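Local atomic coordinates of sensor protein (Shewanella sp. W3-18-1, PDB entry 3MYF), a protein that probably relays phosphoryl groups through the histidine-containing phosphotransfer domain of a hybrid sensor histidine kinase. Residues Glu38-Ala43 against Leu96-Glu101; His57-Ala62 against Pro69-Leu74; Cys75-Ser80 against Glu92-Glu97. One frame throughout, in Å; residues are numbered along the deposited sequence. Where two conformers were deposited one is given.

Interaction 1. Residues Glu38-Ala43 against Leu96-Glu101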
loop_
_atom_site.group_PDB
_atom_site.type_symbol
_atom_site.label_atom_id
_atom_site.label_comp_id
_atom_site.label_asym_id
_atom_site.label_seq_id
_atom_site.Cartn_x
_atom_site.Cartn_y
_atom_site.Cartn_z
ATOM N N GLU A 38 6.127 -5.202 -12.151
ATOM C CA GLU A 38 5.964 -6.513 -12.818
ATOM C C GLU A 38 4.638 -6.645 -13.580
ATOM O O GLU A 38 4.611 -7.160 -14.709
ATOM C CB GLU A 38 6.130 -7.690 -11.822
ATOM N N LYS A 39 3.547 -6.207 -12.960
ATOM C CA LYS A 39 2.244 -6.221 -13.612
ATOM C C LYS A 39 2.203 -5.311 -14.848
ATOM O O LYS A 39 1.608 -5.674 -15.864
ATOM C CB LYS A 39 1.119 -5.851 -12.629
ATOM C CG LYS A 39 0.825 -6.912 -11.559
ATOM C CD LYS A 39 -0.630 -6.862 -11.057
ATOM C CE LYS A 39 -0.959 -5.577 -10.302
ATOM N NZ LYS A 39 -1.158 -5.792 -8.834
ATOM N N ILE A 40 2.818 -4.130 -14.764
ATOM C CA ILE A 40 2.883 -3.219 -15.925
ATOM C C ILE A 40 3.732 -3.838 -17.041
ATOM O O ILE A 40 3.313 -3.864 -18.209
ATOM C CB ILE A 40 3.418 -1.825 -15.531
ATOM C CG1 ILE A 40 2.435 -1.117 -14.583
ATOM C CG2 ILE A 40 3.692 -0.968 -16.740
ATOM C CD1 ILE A 40 3.022 0.145 -13.872
ATOM N N GLN A 41 4.909 -4.355 -16.683
ATOM C CA GLN A 41 5.800 -4.956 -17.675
ATOM C C GLN A 41 5.115 -6.110 -18.405
ATOM O O GLN A 41 5.255 -6.250 -19.618
ATOM C CB GLN A 41 7.064 -5.498 -17.024
ATOM C CG GLN A 41 8.066 -4.452 -16.574
ATOM C CD GLN A 41 9.136 -5.033 -15.663
ATOM O OE1 GLN A 41 8.908 -6.017 -14.949
ATOM N NE2 GLN A 41 10.310 -4.408 -15.669
ATOM N N THR A 42 4.394 -6.936 -17.647
ATOM C CA THR A 42 3.755 -8.132 -18.192
ATOM C C THR A 42 2.590 -7.744 -19.092
ATOM O O THR A 42 2.463 -8.272 -20.200
ATOM C CB THR A 42 3.286 -9.081 -17.077
ATOM O OG1 THR A 42 4.407 -9.421 -16.254
ATOM C CG2 THR A 42 2.708 -10.374 -17.646
ATOM N N ALA A 43 1.762 -6.810 -18.622
ATOM C CA ALA A 43 0.629 -6.322 -19.421
ATOM C C ALA A 43 1.081 -5.680 -20.744
ATOM O O ALA A 43 0.434 -5.855 -21.785
ATOM C CB ALA A 43 -0.243 -5.363 -18.601
ATOM N N LEU A 96 6.576 2.993 -21.125
ATOM C CA LEU A 96 8.028 2.825 -20.964
ATOM C C LEU A 96 8.616 3.958 -20.126
ATOM O O LEU A 96 9.503 3.736 -19.276
ATOM C CB LEU A 96 8.754 2.721 -22.323
ATOM C CG LEU A 96 8.631 1.422 -23.141
ATOM C CD1 LEU A 96 9.295 1.544 -24.520
ATOM C CD2 LEU A 96 9.186 0.189 -22.405
ATOM N N GLU A 97 8.134 5.174 -20.380
ATOM C CA GLU A 97 8.554 6.330 -19.614
ATOM C C GLU A 97 8.122 6.152 -18.157
ATOM O O GLU A 97 8.857 6.520 -17.236
ATOM C CB GLU A 97 7.925 7.591 -20.169
ATOM C CG GLU A 97 8.522 8.866 -19.602
ATOM C CD GLU A 97 7.873 10.107 -20.180
ATOM O OE1 GLU A 97 7.091 9.963 -21.164
ATOM O OE2 GLU A 97 8.156 11.214 -19.663
ATOM N N LEU A 98 6.919 5.626 -17.957
ATOM C CA LEU A 98 6.442 5.386 -16.593
ATOM C C LEU A 98 7.292 4.355 -15.862
ATOM O O LEU A 98 7.649 4.555 -14.677
ATOM C CB LEU A 98 4.978 4.982 -16.550
ATOM C CG LEU A 98 4.455 4.592 -15.151
ATOM C CD1 LEU A 98 4.363 5.795 -14.190
ATOM C CD2 LEU A 98 3.103 3.930 -15.326
ATOM N N LEU A 99 7.625 3.259 -16.545
ATOM C CA LEU A 99 8.465 2.221 -15.916
ATOM C C LEU A 99 9.808 2.784 -15.492
ATOM O O LEU A 99 10.276 2.514 -14.383
ATOM C CB LEU A 99 8.672 1.035 -16.862
ATOM C CG LEU A 99 7.447 0.140 -17.030
ATOM C CD1 LEU A 99 7.653 -0.823 -18.210
ATOM C CD2 LEU A 99 7.161 -0.617 -15.741
ATOM N N ASP A 100 10.429 3.567 -16.372
ATOM C CA ASP A 100 11.712 4.197 -16.060
ATOM C C ASP A 100 11.572 5.105 -14.825
ATOM O O ASP A 100 12.448 5.118 -13.944
ATOM C CB ASP A 100 12.215 5.013 -17.263
ATOM C CG ASP A 100 13.548 5.662 -17.003
ATOM O OD1 ASP A 100 13.582 6.887 -16.769
ATOM O OD2 ASP A 100 14.565 4.951 -17.014
ATOM N N GLU A 101 10.479 5.858 -14.779
ATOM C CA GLU A 101 10.180 6.718 -13.638
ATOM C C GLU A 101 10.002 5.945 -12.324
ATOM O O GLU A 101 10.449 6.408 -11.286
ATOM C CB GLU A 101 8.964 7.614 -13.926
ATOM C CG GLU A 101 8.646 8.683 -12.851
ATOM C CD GLU A 101 9.751 9.721 -12.643
ATOM O OE1 GLU A 101 10.628 9.905 -13.514
ATOM O OE2 GLU A 101 9.725 10.385 -11.596
#
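The one flat group among the four touching side chains is the carboxamide of Gln41, and the contact with Leu99 uses neither its faces nor its edges. The touching is done one atom earlier, by Gln41 CG, which lies 4.0 Å from Leu99 CD1. The rest of the interface is branched aliphatic and shows how two antiparallel helices pack by laying methyl groups against one another. Ile40 forks into it. With chi1 at -66°, its CG2 stands anti to the backbone N and meets Leu99 CD2 at 3.6 Å, while the other branch runs on to CD1, which comes within 4.1 Å of Leu98 CD2. Ile40 and Leu99 lie alongside one another pointing opposite ways, whereas Leu98 comes in nearly perpendicular to Ile40. An alanine in place of Leu99 is likely to leave Ile40 CG2 and Gln41 CG without their Leu99 partners across this contact, reducing it to the more distant Ile40–Leu98 pair. The axes of the two short segments approach to 10.8 Å at 156°. Within segment 38-43, Thr42 OG1 turns back onto Glu38 O at 2.7 Å, so this hydroxyl is engaged within its own helix. Around the pair, Ile95 and Leu102 of helix 92-116 also touch Ile40, and Val37 meets Leu99. This is bundle packing through van der Waals contact: no directional bond links the segments, and they meet through the fit of branched side chains.

Interaction 2. Residues His57-Ala62 against Pro69-Leu74; sequences HKLHGA and PTTQRL
His60 meets the backbone of Gln72 through the outer part of its ring, and its side chain can be followed outward from CB. CB packs on Cys75 of the facing helix, about one turn beyond Gln72. Because chi1 is -168°, CG lies anti to the backbone N, and the ring is carried across the gap toward helix 69-83. On the side facing Gln72, CD2 lies 4.0 Å from Gln72 O and NE2 is also 4.0 Å from that oxygen, which sits oblique to the ring. These are packing distances, with no bond made. CE1 and NE2 rest beside Gln76. The polar anchor is ND1, hydrogen-bonded to Glu79 OE1, which fixes the rotation of the ring. Where the His60 and Gln72 CA atoms come within 6.0 Å, the backbones are close enough for a carbonyl to serve as a packing surface. Deeper in, Leu59 CG approaches Thr71 CG2 at 4.4 Å, a looser apolar contact. The sequence HKLHGA resembles the signature around the phosphoaccepting histidine of phosphotransfer domains, which makes His57 the probable acceptor; its exposed position on the helix is consistent with access by a partner protein. Glu79 also lies against His57, so the carboxylate that holds His60 belongs to the surroundings of that site. On the outer side of helix 49-63, Lys58 forms a salt bridge with Asp31 of the second subunit. Within the chain, Leu59 leans on Leu29 and Thr36 of helix 19-46, while Thr71 reaches Glu101 and Val105 of helix 92-116. The contact therefore joins two consecutive helices whose buried sides are closed by the other two long helices of the bundle.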
loop_
_atom_site.group_PDB
_atom_site.type_symbol
_atom_site.label_atom_id
_atom_site.label_comp_id
_atom_site.label_asym_id
_atom_site.label_seq_id
_atom_site.Cartn_x
_atom_site.Cartn_y
_atom_site.Cartn_z
ATOM N N HIS A 57 -4.636 2.440 -12.544
ATOM C CA HIS A 57 -5.622 3.120 -11.717
ATOM C C HIS A 57 -5.236 3.167 -10.232
ATOM O O HIS A 57 -5.356 4.209 -9.598
ATOM C CB HIS A 57 -6.998 2.481 -11.885
ATOM C CG HIS A 57 -8.043 3.063 -10.986
ATOM N ND1 HIS A 57 -8.554 2.381 -9.901
ATOM C CD2 HIS A 57 -8.649 4.274 -10.987
ATOM C CE1 HIS A 57 -9.444 3.141 -9.286
ATOM N NE2 HIS A 57 -9.529 4.289 -9.932
ATOM N N LYS A 58 -4.764 2.045 -9.694
ATOM C CA LYS A 58 -4.419 1.977 -8.274
ATOM C C LYS A 58 -3.167 2.789 -8.008
ATOM O O LYS A 58 -3.084 3.470 -6.994
ATOM C CB LYS A 58 -4.212 0.532 -7.818
ATOM C CG LYS A 58 -5.477 -0.293 -7.829
ATOM C CD LYS A 58 -5.173 -1.768 -7.745
ATOM C CE LYS A 58 -6.464 -2.533 -7.744
ATOM N NZ LYS A 58 -6.279 -3.951 -7.388
ATOM N N LEU A 59 -2.208 2.720 -8.930
ATOM C CA LEU A 59 -0.989 3.530 -8.848
ATOM C C LEU A 59 -1.304 5.016 -8.910
ATOM O O LEU A 59 -0.704 5.820 -8.173
ATOM C CB LEU A 59 -0.007 3.162 -9.957
ATOM C CG LEU A 59 1.360 3.841 -9.946
ATOM C CD1 LEU A 59 2.043 3.714 -8.575
ATOM C CD2 LEU A 59 2.242 3.293 -11.050
ATOM N N HIS A 60 -2.231 5.374 -9.799
ATOM C CA HIS A 60 -2.679 6.771 -9.939
ATOM C C HIS A 60 -3.195 7.289 -8.595
ATOM O O HIS A 60 -2.825 8.392 -8.162
ATOM C CB HIS A 60 -3.780 6.879 -11.010
ATOM C CG HIS A 60 -4.097 8.287 -11.434
ATOM N ND1 HIS A 60 -5.159 8.595 -12.259
ATOM C CD2 HIS A 60 -3.498 9.467 -11.140
ATOM C CE1 HIS A 60 -5.195 9.902 -12.463
ATOM N NE2 HIS A 60 -4.194 10.453 -11.799
ATOM N N GLY A 61 -4.032 6.485 -7.944
ATOM C CA GLY A 61 -4.611 6.829 -6.645
ATOM C C GLY A 61 -3.511 7.142 -5.651
ATOM O O GLY A 61 -3.498 8.224 -5.055
ATOM N N ALA A 62 -2.570 6.208 -5.509
ATOM C CA ALA A 62 -1.394 6.403 -4.646
ATOM C C ALA A 62 -0.584 7.649 -4.959
ATOM O O ALA A 62 -0.218 8.395 -4.045
ATOM C CB ALA A 62 -0.499 5.183 -4.671
ATOM N N PRO A 69 5.375 13.852 -8.744
ATOM C CA PRO A 69 4.681 14.578 -9.810
ATOM C C PRO A 69 4.708 13.902 -11.186
ATOM O O PRO A 69 3.692 13.900 -11.870
ATOM C CB PRO A 69 5.405 15.938 -9.853
ATOM C CG PRO A 69 5.971 16.086 -8.453
ATOM C CD PRO A 69 6.399 14.691 -8.086
ATOM N N THR A 70 5.855 13.352 -11.583
ATOM C CA THR A 70 5.989 12.735 -12.909
ATOM C C THR A 70 5.157 11.465 -12.997
ATOM O O THR A 70 4.436 11.264 -13.994
ATOM C CB THR A 70 7.473 12.505 -13.299
ATOM O OG1 THR A 70 8.133 13.773 -13.374
ATOM C CG2 THR A 70 7.601 11.805 -14.661
ATOM N N THR A 71 5.218 10.647 -11.943
ATOM C CA THR A 71 4.372 9.458 -11.821
ATOM C C THR A 71 2.903 9.829 -11.955
ATOM O O THR A 71 2.158 9.177 -12.706
ATOM C CB THR A 71 4.615 8.735 -10.483
ATOM O OG1 THR A 71 5.981 8.294 -10.401
ATOM C CG2 THR A 71 3.719 7.540 -10.327
ATOM N N GLN A 72 2.487 10.863 -11.223
ATOM C CA GLN A 72 1.100 11.287 -11.218
ATOM C C GLN A 72 0.626 11.653 -12.622
ATOM O O GLN A 72 -0.443 11.212 -13.044
ATOM C CB GLN A 72 0.869 12.461 -10.260
ATOM C CG GLN A 72 -0.602 12.872 -10.152
ATOM C CD GLN A 72 -0.811 14.178 -9.400
ATOM O OE1 GLN A 72 -0.102 15.164 -9.621
ATOM N NE2 GLN A 72 -1.806 14.198 -8.524
ATOM N N ARG A 73 1.441 12.440 -13.329
ATOM C CA ARG A 73 1.117 12.900 -14.669
ATOM C C ARG A 73 1.023 11.726 -15.634
ATOM O O ARG A 73 0.057 11.604 -16.404
ATOM C CB ARG A 73 2.176 13.880 -15.165
ATOM C CG ARG A 73 2.037 14.231 -16.649
ATOM C CD ARG A 73 2.999 15.305 -17.042
ATOM N NE ARG A 73 4.383 14.849 -17.051
ATOM C CZ ARG A 73 4.934 14.136 -18.030
ATOM N NH1 ARG A 73 6.210 13.792 -17.954
ATOM N NH2 ARG A 73 4.210 13.756 -19.073
ATOM N N LEU A 74 2.043 10.874 -15.599
ATOM C CA LEU A 74 2.098 9.723 -16.514
ATOM C C LEU A 74 0.911 8.797 -16.279
ATOM O O LEU A 74 0.277 8.344 -17.253
ATOM C CB LEU A 74 3.443 8.988 -16.389
ATOM C CG LEU A 74 4.657 9.771 -16.972
ATOM C CD1 LEU A 74 5.947 9.036 -16.695
ATOM C CD2 LEU A 74 4.558 10.051 -18.487
#

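Interaction 3. Residues Cys75-Ser80 against Glu92-Glu97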
loop_
_atom_site.group_PDB
_atom_site.type_symbol
_atom_site.label_atom_id
_atom_site.label_comp_id
_atom_site.label_asym_id
_atom_site.label_seq_id
_atom_site.Cartn_x
_atom_site.Cartn_y
_atom_site.Cartn_z
ATOM N N CYS A 75 0.581 8.546 -15.007
ATOM C CA CYS A 75 -0.593 7.712 -14.678
ATOM C C CYS A 75 -1.885 8.357 -15.170
ATOM O O CYS A 75 -2.757 7.666 -15.678
ATOM C CB CYS A 75 -0.684 7.392 -13.183
ATOM S SG CYS A 75 0.535 6.198 -12.629
ATOM N N GLN A 76 -1.988 9.681 -15.044
ATOM C CA GLN A 76 -3.167 10.395 -15.534
ATOM C C GLN A 76 -3.342 10.227 -17.062
ATOM O O GLN A 76 -4.436 9.889 -17.506
ATOM C CB GLN A 76 -3.122 11.879 -15.148
ATOM C CG GLN A 76 -4.452 12.625 -15.287
ATOM C CD GLN A 76 -4.810 12.999 -16.724
ATOM O OE1 GLN A 76 -3.935 13.280 -17.562
ATOM N NE2 GLN A 76 -6.114 13.019 -17.013
ATOM N N GLU A 77 -2.277 10.471 -17.833
ATOM C CA GLU A 77 -2.323 10.360 -19.310
ATOM C C GLU A 77 -2.678 8.928 -19.730
ATOM O O GLU A 77 -3.535 8.710 -20.607
ATOM C CB GLU A 77 -0.963 10.699 -19.922
ATOM C CG GLU A 77 -0.441 12.122 -19.754
ATOM C CD GLU A 77 1.046 12.209 -20.088
ATOM O OE1 GLU A 77 1.600 13.322 -20.030
ATOM O OE2 GLU A 77 1.670 11.152 -20.393
ATOM N N ILE A 78 -2.018 7.962 -19.091
ATOM C CA ILE A 78 -2.190 6.548 -19.427
ATOM C C ILE A 78 -3.602 6.087 -19.059
ATOM O O ILE A 78 -4.316 5.539 -19.914
ATOM C CB ILE A 78 -1.096 5.639 -18.785
ATOM C CG1 ILE A 78 0.287 5.964 -19.382
ATOM C CG2 ILE A 78 -1.419 4.161 -19.029
ATOM C CD1 ILE A 78 1.499 5.451 -18.581
ATOM N N GLU A 79 -4.012 6.322 -17.809
ATOM C CA GLU A 79 -5.364 5.964 -17.373
ATOM C C GLU A 79 -6.450 6.576 -18.245
ATOM O O GLU A 79 -7.329 5.849 -18.694
ATOM C CB GLU A 79 -5.628 6.305 -15.898
ATOM C CG GLU A 79 -7.010 5.857 -15.416
ATOM C CD GLU A 79 -7.183 5.862 -13.914
ATOM O OE1 GLU A 79 -6.256 6.284 -13.184
ATOM O OE2 GLU A 79 -8.253 5.412 -13.459
ATOM N N SER A 80 -6.410 7.892 -18.469
ATOM C CA SER A 80 -7.397 8.565 -19.321
ATOM C C SER A 80 -7.442 7.916 -20.699
ATOM O O SER A 80 -8.501 7.581 -21.206
ATOM C CB SER A 80 -7.089 10.069 -19.465
ATOM O OG SER A 80 -7.055 10.708 -18.207
ATOM N N GLU A 92 2.789 2.621 -25.613
ATOM C CA GLU A 92 4.120 2.100 -25.283
ATOM C C GLU A 92 5.107 3.203 -24.865
ATOM O O GLU A 92 5.803 3.026 -23.877
ATOM C CB GLU A 92 4.707 1.225 -26.407
ATOM C CG GLU A 92 6.038 0.568 -26.017
ATOM C CD GLU A 92 6.780 -0.075 -27.190
ATOM O OE1 GLU A 92 7.718 -0.872 -26.940
ATOM O OE2 GLU A 92 6.433 0.215 -28.361
ATOM N N PRO A 93 5.173 4.333 -25.617
ATOM C CA PRO A 93 6.102 5.385 -25.207
ATOM C C PRO A 93 5.857 5.864 -23.756
ATOM O O PRO A 93 6.805 5.963 -22.966
ATOM C CB PRO A 93 5.826 6.508 -26.224
ATOM C CG PRO A 93 5.381 5.767 -27.458
ATOM C CD PRO A 93 4.498 4.688 -26.887
ATOM N N GLU A 94 4.601 6.125 -23.408
ATOM C CA GLU A 94 4.263 6.617 -22.052
ATOM C C GLU A 94 4.436 5.546 -20.991
ATOM O O GLU A 94 4.864 5.841 -19.856
ATOM C CB GLU A 94 2.827 7.169 -21.998
ATOM C CG GLU A 94 2.619 8.442 -22.800
ATOM C CD GLU A 94 2.082 8.215 -24.211
ATOM O OE1 GLU A 94 2.246 7.116 -24.797
ATOM O OE2 GLU A 94 1.503 9.169 -24.748
ATOM N N ILE A 95 4.126 4.296 -21.341
ATOM C CA ILE A 95 4.278 3.209 -20.369
ATOM C C ILE A 95 5.751 2.954 -20.077
ATOM O O ILE A 95 6.146 2.760 -18.903
ATOM C CB ILE A 95 3.539 1.932 -20.823
ATOM C CG1 ILE A 95 2.029 2.179 -20.763
ATOM C CG2 ILE A 95 3.963 0.732 -19.971
ATOM C CD1 ILE A 95 1.195 1.178 -21.596
ATOM N N LEU A 96 6.576 2.993 -21.125
ATOM C CA LEU A 96 8.028 2.825 -20.964
ATOM C C LEU A 96 8.616 3.958 -20.126
ATOM O O LEU A 96 9.503 3.736 -19.276
ATOM C CB LEU A 96 8.754 2.721 -22.323
ATOM C CG LEU A 96 8.631 1.422 -23.141
ATOM C CD1 LEU A 96 9.295 1.544 -24.520
ATOM C CD2 LEU A 96 9.186 0.189 -22.405
ATOM N N GLU A 97 8.134 5.174 -20.380
ATOM C CA GLU A 97 8.554 6.330 -19.614
ATOM C C GLU A 97 8.122 6.152 -18.157
ATOM O O GLU A 97 8.857 6.520 -17.236
ATOM C CB GLU A 97 7.925 7.591 -20.169
ATOM C CG GLU A 97 8.522 8.866 -19.602
ATOM C CD GLU A 97 7.873 10.107 -20.180
ATOM O OE1 GLU A 97 7.091 9.963 -21.164
ATOM O OE2 GLU A 97 8.156 11.214 -19.663
HETATM O O HOH W 1 4.727 11.496 -21.712
#
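In the antiparallel hairpin formed by helices 69-83 and 92-116, Ile78 wedges against Glu94 and Ile95. Its CG1 is 3.8 Å from Glu94 CB, the two side chains running past one another in opposite senses. With CG1 anti to the carbonyl carbon (chi1 -66°) and the chain extended beyond it, CD1 is delivered to the backbone of the other helix, where it lies 3.6 Å from Glu94 O. The same methyl is 4.0 Å from Ile95 CG1, so one isoleucine end serves two residues of the facing helix. This hairpin supplies half of the four-helix bundle of a phosphotransfer domain; its segments cross at 143° with their axes 10.0 Å apart. Ile95, on the inner side, also meets Ile40 of helix 19-46. Toward the outer side acidic side chains take over. Glu77 runs out extended and sets OE2 3.7 Å from Glu94 CG, almost square to that side chain, while the Glu94 chain bends at chi2. Their carboxylate planes are turned 77° apart, and Glu77 OE2 stays 4.8 Å from Glu94 OE2, without contact between the like charges. A water links Glu77 with Glu97 by donating to both: it lies 2.9 Å from Glu97 OE1, and its bond to Glu77 OE2 is weak. Arg73 has two conformers, so its partnerships are less certain; in the one considered, NH2 forms a salt bridge with Glu77 OE1 and NH1 a long, weak ion pair with Glu97 OE2, which might ease the crowding of negative charge among these glutamates.

In the fold
Reading from the N terminus, helix 19-46 supplies 38-43, whose partner 96-101 comes only after the two middle helices have passed, so interaction 1 closes the longest loop. Interaction 2 lies wholly within that loop, joining helices 49-63 and 69-83 across a short connection. Interaction 3 follows it in series, using the next turns of helix 69-83, and ends on helix 92-116 where interaction 1 ends too, with Leu96 and Glu97 common to both. Apolar contacts bind them: Leu98 touches Ile78 and Leu74, and Leu59 touches Cys75. Together they tie all four long helices into one bundle, with His60 and Glu79 bridging interactions 2 and 3.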